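Local atomic coordinates of uncharacterized oxidoreductase yvaA (Bacillus subtilis subsp. subtilis, PDB entry 3GDO), a protein that catalyses the reversible NADPH-dependent reduction of scyllo-inosose to scyllo-inositol and cannot use NADH in place of NADPH. Residues B[33-41]-B[48-59]; B[60-71]-B[84-95]. All blocks are in the same frame, centred on the assembly; numbering follows the deposited sequence. Where two conformers were deposited one is given.

Contact 1 (B[33-41]-B[48-59]); sequences ISKIMTSRT and FPDAEVVHELEE
Ile36 sends its CD1 methyl across to the ring of Phe48, 4.1 Å from CD2, while Ile33 CD1 reaches CE1 of the same ring at 3.8 Å. Ala51, small enough to let both isoleucines approach, lies beside them, and Val44 of helix 41-47 packs on Ile36, Ala51 and Val53. Between the strands the backbones are joined in parallel register: Ser34 O takes Glu52 N, Ile36 gives its N to Glu52 O and its O to Val54 N, and Thr38 N meets Val54 O. This is a right-handed beta-alpha-beta crossover of the Rossmann domain, strand 31-37, helix 41-47 and strand 52-54, the last being the edge strand of the parallel sheet. Against that close-packed, buried side, the face of Lys35 and exposed Glu52 relies more on polar bonds. Lys35 runs out extended past CG, and NZ bonds Glu59 O at 2.7 Å in the carbonyl plane. The carboxylate of Glu52 lies alongside, its OE1 4.5 Å from Lys35 NZ, too far for a salt bridge. Farther along, Met37 bends at its last torsion (chi3 60°) and lays SD 3.6 Å from Leu57 N. The exposed ring of His55 gives a weak bond from ND1 to Thr38 O, 3.0 Å, at the ring's edge.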
loop_
_atom_site.group_PDB
_atom_site.type_symbol
_atom_site.label_atom_id
_atom_site.label_comp_id
_atom_site.label_asym_id
_atom_site.label_seq_id
_atom_site.Cartn_x
_atom_site.Cartn_y
_atom_site.Cartn_z
ATOM N N ILE B 33 6.923 25.572 34.788
ATOM C CA ILE B 33 7.969 25.941 33.841
ATOM C C ILE B 33 8.827 26.998 34.510
ATOM O O ILE B 33 8.354 28.099 34.721
ATOM C CB ILE B 33 7.407 26.485 32.508
ATOM C CG1 ILE B 33 6.627 25.392 31.750
ATOM C CG2 ILE B 33 8.548 26.910 31.614
ATOM C CD1 ILE B 33 5.119 25.409 32.002
ATOM N N SER B 34 10.067 26.666 34.851
ATOM C CA SER B 34 10.945 27.594 35.591
ATOM C C SER B 34 11.912 28.337 34.693
ATOM O O SER B 34 12.086 29.555 34.825
ATOM C CB SER B 34 11.745 26.872 36.684
ATOM O OG SER B 34 10.853 26.362 37.660
ATOM N N LYS B 35 12.570 27.601 33.806
ATOM C CA LYS B 35 13.567 28.202 32.939
ATOM C C LYS B 35 13.412 27.741 31.479
ATOM O O LYS B 35 12.960 26.619 31.200
ATOM C CB LYS B 35 14.952 27.872 33.441
ATOM C CG LYS B 35 15.283 28.506 34.816
ATOM C CD LYS B 35 16.748 28.331 35.153
ATOM C CE LYS B 35 17.091 29.166 36.395
ATOM N NZ LYS B 35 18.474 28.789 36.808
ATOM N N ILE B 36 13.773 28.634 30.557
ATOM C CA ILE B 36 13.781 28.325 29.114
ATOM C C ILE B 36 15.046 28.909 28.521
ATOM O O ILE B 36 15.314 30.098 28.692
ATOM C CB ILE B 36 12.551 28.880 28.399
ATOM C CG1 ILE B 36 11.267 28.450 29.104
ATOM C CG2 ILE B 36 12.573 28.518 26.877
ATOM C CD1 ILE B 36 10.001 29.065 28.530
ATOM N N MET B 37 15.828 28.051 27.863
ATOM C CA MET B 37 17.055 28.442 27.186
ATOM C C MET B 37 16.721 28.907 25.751
ATOM O O MET B 37 16.354 28.085 24.910
ATOM C CB MET B 37 18.061 27.277 27.172
ATOM C CG MET B 37 19.473 27.693 26.800
ATOM S SD MET B 37 20.679 26.412 26.461
ATOM C CE MET B 37 19.978 25.547 25.088
ATOM N N THR B 38 16.842 30.219 25.492
ATOM C CA THR B 38 16.419 30.827 24.208
ATOM C C THR B 38 16.854 32.303 24.141
ATOM O O THR B 38 17.034 32.960 25.177
ATOM C CB THR B 38 14.855 30.722 24.023
ATOM O OG1 THR B 38 14.465 31.073 22.691
ATOM C CG2 THR B 38 14.086 31.594 25.059
ATOM N N SER B 39 16.990 32.837 22.928
ATOM C CA SER B 39 17.205 34.275 22.759
ATOM C C SER B 39 15.875 35.001 22.508
ATOM O O SER B 39 15.855 36.231 22.294
ATOM C CB SER B 39 18.194 34.541 21.613
ATOM O OG SER B 39 17.636 34.087 20.389
ATOM N N ARG B 40 14.761 34.266 22.516
ATOM C CA ARG B 40 13.448 34.880 22.342
ATOM C C ARG B 40 12.882 35.389 23.653
ATOM O O ARG B 40 11.817 34.932 24.113
ATOM C CB ARG B 40 12.466 33.919 21.671
ATOM C CG ARG B 40 12.901 33.439 20.269
ATOM C CD ARG B 40 12.114 32.201 19.839
ATOM N NE ARG B 40 12.475 31.759 18.490
ATOM C CZ ARG B 40 11.851 32.141 17.366
ATOM N NH1 ARG B 40 10.799 32.946 17.400
ATOM N NH2 ARG B 40 12.270 31.688 16.199
ATOM N N THR B 41 13.586 36.359 24.236
ATOM C CA THR B 41 13.242 36.904 25.561
ATOM C C THR B 41 11.820 37.462 25.646
ATOM O O THR B 41 11.086 37.146 26.592
ATOM C CB THR B 41 14.288 37.933 26.073
ATOM O OG1 THR B 41 15.597 37.363 26.000
ATOM C CG2 THR B 41 14.019 38.305 27.535
ATOM N N PHE B 48 5.022 33.035 29.067
ATOM C CA PHE B 48 5.198 32.580 30.449
ATOM C C PHE B 48 5.782 33.707 31.309
ATOM O O PHE B 48 7.000 33.731 31.541
ATOM C CB PHE B 48 6.133 31.361 30.486
ATOM C CG PHE B 48 5.577 30.153 29.775
ATOM C CD1 PHE B 48 4.639 29.327 30.398
ATOM C CD2 PHE B 48 5.973 29.856 28.472
ATOM C CE1 PHE B 48 4.095 28.219 29.725
ATOM C CE2 PHE B 48 5.439 28.748 27.791
ATOM C CZ PHE B 48 4.502 27.928 28.421
ATOM N N PRO B 49 4.918 34.630 31.795
ATOM C CA PRO B 49 5.429 35.771 32.563
ATOM C C PRO B 49 6.372 35.398 33.710
ATOM O O PRO B 49 7.245 36.200 34.040
ATOM C CB PRO B 49 4.155 36.448 33.094
ATOM C CG PRO B 49 3.099 36.100 32.090
ATOM C CD PRO B 49 3.452 34.697 31.635
ATOM N N ASP B 50 6.233 34.197 34.282
ATOM C CA ASP B 50 7.014 33.808 35.460
ATOM C C ASP B 50 8.261 32.987 35.159
ATOM O O ASP B 50 9.046 32.702 36.074
ATOM C CB ASP B 50 6.155 33.008 36.432
ATOM C CG ASP B 50 5.078 33.843 37.077
ATOM O OD1 ASP B 50 5.296 35.062 37.267
ATOM O OD2 ASP B 50 4.002 33.288 37.383
ATOM N N ALA B 51 8.440 32.572 33.911
ATOM C CA ALA B 51 9.620 31.795 33.556
ATOM C C ALA B 51 10.841 32.704 33.533
ATOM O O ALA B 51 10.715 33.897 33.331
ATOM C CB ALA B 51 9.411 31.113 32.201
ATOM N N GLU B 52 12.024 32.159 33.746
ATOM C CA GLU B 52 13.219 32.944 33.598
ATOM C C GLU B 52 13.900 32.526 32.286
ATOM O O GLU B 52 14.122 31.326 32.042
ATOM C CB GLU B 52 14.138 32.764 34.816
ATOM C CG GLU B 52 15.622 33.142 34.605
ATOM C CD GLU B 52 16.463 32.986 35.870
ATOM O OE1 GLU B 52 17.721 33.079 35.804
ATOM O OE2 GLU B 52 15.858 32.760 36.947
ATOM N N VAL B 53 14.223 33.507 31.438
ATOM C CA VAL B 53 15.029 33.215 30.262
ATOM C C VAL B 53 16.493 33.109 30.649
ATOM O O VAL B 53 16.989 33.888 31.475
ATOM C CB VAL B 53 14.854 34.263 29.151
ATOM C CG1 VAL B 53 15.644 33.848 27.920
ATOM C CG2 VAL B 53 13.411 34.372 28.790
ATOM N N VAL B 54 17.178 32.137 30.060
ATOM C CA VAL B 54 18.594 31.946 30.259
ATOM C C VAL B 54 19.190 31.720 28.870
ATOM O O VAL B 54 18.468 31.346 27.945
ATOM C CB VAL B 54 18.905 30.728 31.223
ATOM C CG1 VAL B 54 18.086 30.815 32.490
ATOM C CG2 VAL B 54 18.653 29.380 30.552
ATOM N N HIS B 55 20.492 31.928 28.723
ATOM C CA HIS B 55 21.152 31.734 27.433
ATOM C C HIS B 55 22.265 30.706 27.508
ATOM O O HIS B 55 22.829 30.324 26.491
ATOM C CB HIS B 55 21.648 33.085 26.837
ATOM C CG HIS B 55 20.657 34.202 26.991
ATOM N ND1 HIS B 55 19.451 34.228 26.314
ATOM C CD2 HIS B 55 20.659 35.293 27.799
ATOM C CE1 HIS B 55 18.764 35.296 26.684
ATOM N NE2 HIS B 55 19.474 35.959 27.583
ATOM N N GLU B 56 22.578 30.237 28.707
ATOM C CA GLU B 56 23.569 29.163 28.839
ATOM C C GLU B 56 22.922 27.866 29.282
ATOM O O GLU B 56 22.011 27.895 30.103
ATOM C CB GLU B 56 24.650 29.532 29.853
ATOM C CG GLU B 56 26.031 29.267 29.328
ATOM C CD GLU B 56 26.245 29.922 27.967
ATOM O OE1 GLU B 56 25.875 31.107 27.807
ATOM O OE2 GLU B 56 26.775 29.246 27.061
ATOM N N LEU B 57 23.419 26.744 28.757
ATOM C CA LEU B 57 22.946 25.425 29.187
ATOM C C LEU B 57 23.109 25.220 30.705
ATOM O O LEU B 57 22.188 24.739 31.362
ATOM C CB LEU B 57 23.617 24.309 28.375
ATOM C CG LEU B 57 23.197 22.861 28.680
ATOM C CD1 LEU B 57 21.687 22.694 28.711
ATOM C CD2 LEU B 57 23.840 21.892 27.705
ATOM N N GLU B 58 24.255 25.655 31.249
ATOM C CA GLU B 58 24.573 25.552 32.689
ATOM C C GLU B 58 23.554 26.192 33.582
ATOM O O GLU B 58 23.362 25.748 34.716
ATOM C CB GLU B 58 25.925 26.186 33.027
ATOM C CG GLU B 58 27.109 25.378 32.588
ATOM C CD GLU B 58 27.272 25.358 31.074
ATOM O OE1 GLU B 58 26.746 26.269 30.381
ATOM O OE2 GLU B 58 27.929 24.418 30.572
ATOM N N GLU B 59 22.935 27.261 33.103
ATOM C CA GLU B 59 21.902 27.932 33.874
ATOM C C GLU B 59 20.696 27.000 34.149
ATOM O O GLU B 59 19.823 27.297 34.971
ATOM C CB GLU B 59 21.471 29.211 33.154
ATOM C CG GLU B 59 22.605 30.264 32.935
ATOM C CD GLU B 59 22.076 31.601 32.368
ATOM O OE1 GLU B 59 21.215 32.237 33.041
ATOM O OE2 GLU B 59 22.502 32.003 31.247
#

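Contact 2 (B[60-71]-B[84-95]); sequences ITNDPAIELVIV and ACIQAGKHVVME
Lys90 reaches across to the turn 63-66 and gives its ammonium to two backbone carbonyls: NZ lies 2.6 Å from Ile66 O, in the carbonyl plane on a lone pair, and 2.8 Å from Asp63 O, which it meets from above the plane. Ile66 N takes the opposite face of that Asp63 oxygen. A bend at chi2 (-63°) folds the lysine chain, after which it runs straight, CE passing Thr61 O; its CB rests 3.9 Å from Val69 CG2. At the helix end Ala88 CB sits against Thr61 CB, its small methyl letting the helix end come close, and Gly89 takes the positive phi of a Schellman motif. Cys85 SG nestles against both methyls of Val69, 3.5 Å from CG1. Farther along the same face Val71 slants across Val92, CG2 to CG1 3.8 Å. On the other face Ile70 and Val93 lie side by side and point the same way, CD1 to CB 3.9 Å, and Leu68 CD1 touches Val93 CG2; Tyr306 of helix 303-315 packs on Ile70 and Val93. Beta-branched residues suit these interior parallel strands of the Rossmann sheet, bonded Val69 N to His91 O and Val71 N to Val93 O and joined by a beta-alpha-beta crossover through helix 78-87. With an alanine in place of Lys90, the carbonyls of Asp63 and Ile66 would probably lose their shared donor and the turn one of its ties to the loop leading into strand 91-95. The chemistry thus pairs apolar side chains on a hydrogen-bonded sheet with a buried cation whose charge is probably eased by carbonyl dipoles.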
loop_
_atom_site.group_PDB
_atom_site.type_symbol
_atom_site.label_atom_id
_atom_site.label_comp_id
_atom_site.label_asym_id
_atom_site.label_seq_id
_atom_site.Cartn_x
_atom_site.Cartn_y
_atom_site.Cartn_z
ATOM N N ILE B 60 20.650 25.885 33.425
ATOM C CA ILE B 60 19.671 24.830 33.667
ATOM C C ILE B 60 20.351 23.618 34.323
ATOM O O ILE B 60 19.833 23.069 35.303
ATOM C CB ILE B 60 18.999 24.377 32.343
ATOM C CG1 ILE B 60 18.360 25.570 31.607
ATOM C CG2 ILE B 60 18.020 23.212 32.576
ATOM C CD1 ILE B 60 16.912 25.818 31.894
ATOM N N THR B 61 21.495 23.196 33.783
ATOM C CA THR B 61 22.132 21.973 34.269
ATOM C C THR B 61 22.715 22.099 35.692
ATOM O O THR B 61 22.760 21.112 36.419
ATOM C CB THR B 61 23.217 21.437 33.314
ATOM O OG1 THR B 61 24.255 22.404 33.194
ATOM C CG2 THR B 61 22.624 21.152 31.940
ATOM N N ASN B 62 23.147 23.303 36.072
ATOM C CA ASN B 62 23.687 23.552 37.409
ATOM C C ASN B 62 22.655 24.013 38.385
ATOM O O ASN B 62 22.962 24.162 39.569
ATOM C CB ASN B 62 24.785 24.612 37.385
ATOM C CG ASN B 62 25.972 24.186 36.586
ATOM O OD1 ASN B 62 26.076 23.030 36.186
ATOM N ND2 ASN B 62 26.881 25.123 36.334
ATOM N N ASP B 63 21.451 24.299 37.906
ATOM C CA ASP B 63 20.410 24.733 38.819
ATOM C C ASP B 63 19.803 23.508 39.512
ATOM O O ASP B 63 19.061 22.729 38.879
ATOM C CB ASP B 63 19.352 25.566 38.102
ATOM C CG ASP B 63 18.207 25.952 39.014
ATOM O OD1 ASP B 63 18.194 25.484 40.164
ATOM O OD2 ASP B 63 17.300 26.709 38.610
ATOM N N PRO B 64 20.097 23.338 40.826
ATOM C CA PRO B 64 19.595 22.180 41.610
ATOM C C PRO B 64 18.086 22.109 41.782
ATOM O O PRO B 64 17.551 21.057 42.135
ATOM C CB PRO B 64 20.256 22.354 43.004
ATOM C CG PRO B 64 20.715 23.793 43.052
ATOM C CD PRO B 64 21.024 24.181 41.613
ATOM N N ALA B 65 17.381 23.207 41.592
ATOM C CA ALA B 65 15.943 23.117 41.715
ATOM C C ALA B 65 15.300 22.450 40.464
ATOM O O ALA B 65 14.200 21.925 40.552
ATOM C CB ALA B 65 15.316 24.480 42.006
ATOM N N ILE B 66 15.993 22.479 39.327
ATOM C CA ILE B 66 15.462 21.939 38.062
ATOM C C ILE B 66 15.440 20.403 38.087
ATOM O O ILE B 66 16.482 19.786 38.302
ATOM C CB ILE B 66 16.306 22.410 36.865
ATOM C CG1 ILE B 66 16.211 23.940 36.704
ATOM C CG2 ILE B 66 15.885 21.678 35.563
ATOM C CD1 ILE B 66 14.800 24.481 36.417
ATOM N N GLU B 67 14.271 19.806 37.859
ATOM C CA GLU B 67 14.123 18.338 37.923
ATOM C C GLU B 67 14.014 17.636 36.544
ATOM O O GLU B 67 14.555 16.526 36.350
ATOM C CB GLU B 67 12.904 17.993 38.749
ATOM C CG GLU B 67 12.891 18.707 40.119
ATOM C CD GLU B 67 11.637 18.446 40.841
ATOM O OE1 GLU B 67 10.644 19.212 40.707
ATOM O OE2 GLU B 67 11.611 17.422 41.526
ATOM N N LEU B 68 13.288 18.291 35.626
ATOM C CA LEU B 68 13.050 17.770 34.255
ATOM C C LEU B 68 13.468 18.806 33.199
ATOM O O LEU B 68 13.088 19.978 33.297
ATOM C CB LEU B 68 11.571 17.376 34.060
ATOM C CG LEU B 68 11.123 16.879 32.667
ATOM C CD1 LEU B 68 11.756 15.574 32.291
ATOM C CD2 LEU B 68 9.615 16.753 32.609
ATOM N N VAL B 69 14.280 18.360 32.237
ATOM C CA VAL B 69 14.660 19.163 31.065
ATOM C C VAL B 69 13.938 18.589 29.817
ATOM O O VAL B 69 13.961 17.359 29.581
ATOM C CB VAL B 69 16.183 19.121 30.832
ATOM C CG1 VAL B 69 16.581 19.969 29.617
ATOM C CG2 VAL B 69 16.927 19.634 32.061
ATOM N N ILE B 70 13.279 19.471 29.058
ATOM C CA ILE B 70 12.750 19.123 27.709
ATOM C C ILE B 70 13.742 19.549 26.625
ATOM O O ILE B 70 14.101 20.716 26.514
ATOM C CB ILE B 70 11.395 19.783 27.460
ATOM C CG1 ILE B 70 10.527 19.749 28.728
ATOM C CG2 ILE B 70 10.703 19.179 26.220
ATOM C CD1 ILE B 70 10.007 18.359 29.160
ATOM N N VAL B 71 14.257 18.602 25.870
ATOM C CA VAL B 71 15.229 18.963 24.857
ATOM C C VAL B 71 14.540 19.156 23.481
ATOM O O VAL B 71 14.050 18.213 22.876
ATOM C CB VAL B 71 16.395 17.982 24.792
ATOM C CG1 VAL B 71 17.418 18.455 23.774
ATOM C CG2 VAL B 71 17.057 17.874 26.183
ATOM N N ALA B 84 24.698 16.142 28.655
ATOM C CA ALA B 84 24.948 17.159 29.663
ATOM C C ALA B 84 23.864 17.159 30.727
ATOM O O ALA B 84 24.155 17.296 31.916
ATOM C CB ALA B 84 25.043 18.526 29.011
ATOM N N CYS B 85 22.609 16.991 30.320
ATOM C CA CYS B 85 21.529 16.961 31.310
ATOM C C CYS B 85 21.590 15.706 32.154
ATOM O O CYS B 85 21.374 15.752 33.382
ATOM C CB CYS B 85 20.171 17.045 30.647
ATOM S SG CYS B 85 19.844 18.647 29.929
ATOM N N ILE B 86 21.861 14.585 31.488
ATOM C CA ILE B 86 22.017 13.314 32.167
ATOM C C ILE B 86 23.193 13.412 33.160
ATOM O O ILE B 86 23.027 13.080 34.320
ATOM C CB ILE B 86 22.194 12.132 31.186
ATOM C CG1 ILE B 86 20.902 11.855 30.410
ATOM C CG2 ILE B 86 22.559 10.831 31.935
ATOM C CD1 ILE B 86 21.146 10.994 29.173
ATOM N N GLN B 87 24.353 13.894 32.709
ATOM C CA GLN B 87 25.510 14.064 33.595
ATOM C C GLN B 87 25.164 14.923 34.818
ATOM O O GLN B 87 25.689 14.693 35.882
ATOM C CB GLN B 87 26.713 14.686 32.881
ATOM C CG GLN B 87 27.253 13.952 31.649
ATOM C CD GLN B 87 27.741 12.529 31.889
ATOM O OE1 GLN B 87 27.542 11.931 32.965
ATOM N NE2 GLN B 87 28.384 11.964 30.858
ATOM N N ALA B 88 24.265 15.885 34.669
ATOM C CA ALA B 88 23.920 16.779 35.769
ATOM C C ALA B 88 22.809 16.232 36.660
ATOM O O ALA B 88 22.341 16.917 37.587
ATOM C CB ALA B 88 23.549 18.156 35.232
ATOM N N GLY B 89 22.381 14.997 36.386
ATOM C CA GLY B 89 21.410 14.342 37.246
ATOM C C GLY B 89 19.988 14.789 36.984
ATOM O O GLY B 89 19.127 14.667 37.865
ATOM N N LYS B 90 19.729 15.286 35.766
ATOM C CA LYS B 90 18.360 15.668 35.360
ATOM C C LYS B 90 17.629 14.543 34.604
ATOM O O LYS B 90 18.253 13.807 33.817
ATOM C CB LYS B 90 18.349 16.950 34.490
ATOM C CG LYS B 90 19.225 18.090 34.993
ATOM C CD LYS B 90 18.760 18.564 36.324
ATOM C CE LYS B 90 19.695 19.599 36.893
ATOM N NZ LYS B 90 19.060 19.980 38.160
ATOM N N HIS B 91 16.329 14.414 34.875
ATOM C CA HIS B 91 15.377 13.651 34.015
ATOM C C HIS B 91 15.255 14.402 32.679
ATOM O O HIS B 91 15.340 15.644 32.670
ATOM C CB HIS B 91 13.986 13.566 34.656
ATOM C CG HIS B 91 13.979 12.932 36.015
ATOM N ND1 HIS B 91 14.641 11.751 36.293
ATOM C CD2 HIS B 91 13.369 13.302 37.171
ATOM C CE1 HIS B 91 14.458 11.431 37.565
ATOM N NE2 HIS B 91 13.696 12.360 38.121
ATOM N N VAL B 92 15.075 13.669 31.570
ATOM C CA VAL B 92 15.114 14.269 30.212
ATOM C C VAL B 92 14.016 13.662 29.332
ATOM O O VAL B 92 13.835 12.426 29.302
ATOM C CB VAL B 92 16.495 14.104 29.520
ATOM C CG1 VAL B 92 16.470 14.580 28.040
ATOM C CG2 VAL B 92 17.570 14.885 30.254
ATOM N N VAL B 93 13.255 14.558 28.701
ATOM C CA VAL B 93 12.363 14.244 27.560
ATOM C C VAL B 93 13.028 14.748 26.266
ATOM O O VAL B 93 13.347 15.932 26.153
ATOM C CB VAL B 93 10.971 14.906 27.707
ATOM C CG1 VAL B 93 10.122 14.803 26.354
ATOM C CG2 VAL B 93 10.190 14.326 28.921
ATOM N N MET B 94 13.236 13.838 25.313
ATOM C CA MET B 94 13.885 14.137 24.022
ATOM C C MET B 94 12.797 14.145 22.946
ATOM O O MET B 94 11.815 13.406 23.052
ATOM C CB MET B 94 14.885 13.029 23.620
ATOM C CG MET B 94 15.921 12.550 24.647
ATOM S SD MET B 94 17.090 11.313 24.021
ATOM C CE MET B 94 18.060 12.209 22.855
ATOM N N GLU B 95 12.975 14.942 21.891
ATOM C CA GLU B 95 12.035 14.859 20.753
ATOM C C GLU B 95 12.333 13.597 19.943
ATOM O O GLU B 95 13.419 13.017 20.056
ATOM C CB GLU B 95 12.070 16.111 19.854
ATOM C CG GLU B 95 10.985 17.163 20.150
ATOM C CD GLU B 95 9.554 16.762 19.738
ATOM O OE1 GLU B 95 9.315 15.590 19.292
ATOM O OE2 GLU B 95 8.667 17.639 19.893
#

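Contact 1 and contact 2 belong to the same six-stranded parallel sheet of the Rossmann domain, on either side of strand 6-11, with their centres about 13 Å apart. The chain passes from one to the other through helix 58-61. Lys35 of contact 1 forms a salt bridge with Asp63 of contact 2, NZ to OD2 3.0 Å, so the two lysines meet the 63-66 turn by different groups: Lys35 the carboxylate, Lys90 the main chain. Leu57 CD2 also packs on Ala84 CB at 3.8 Å. The side chains of Thr38 and Ile70 come close to, but do not contact, the glycine-rich GxGxxG-type turn (Gly12, Gly14, Gly17), consistent with the usual site of dinucleotide binding in this fold.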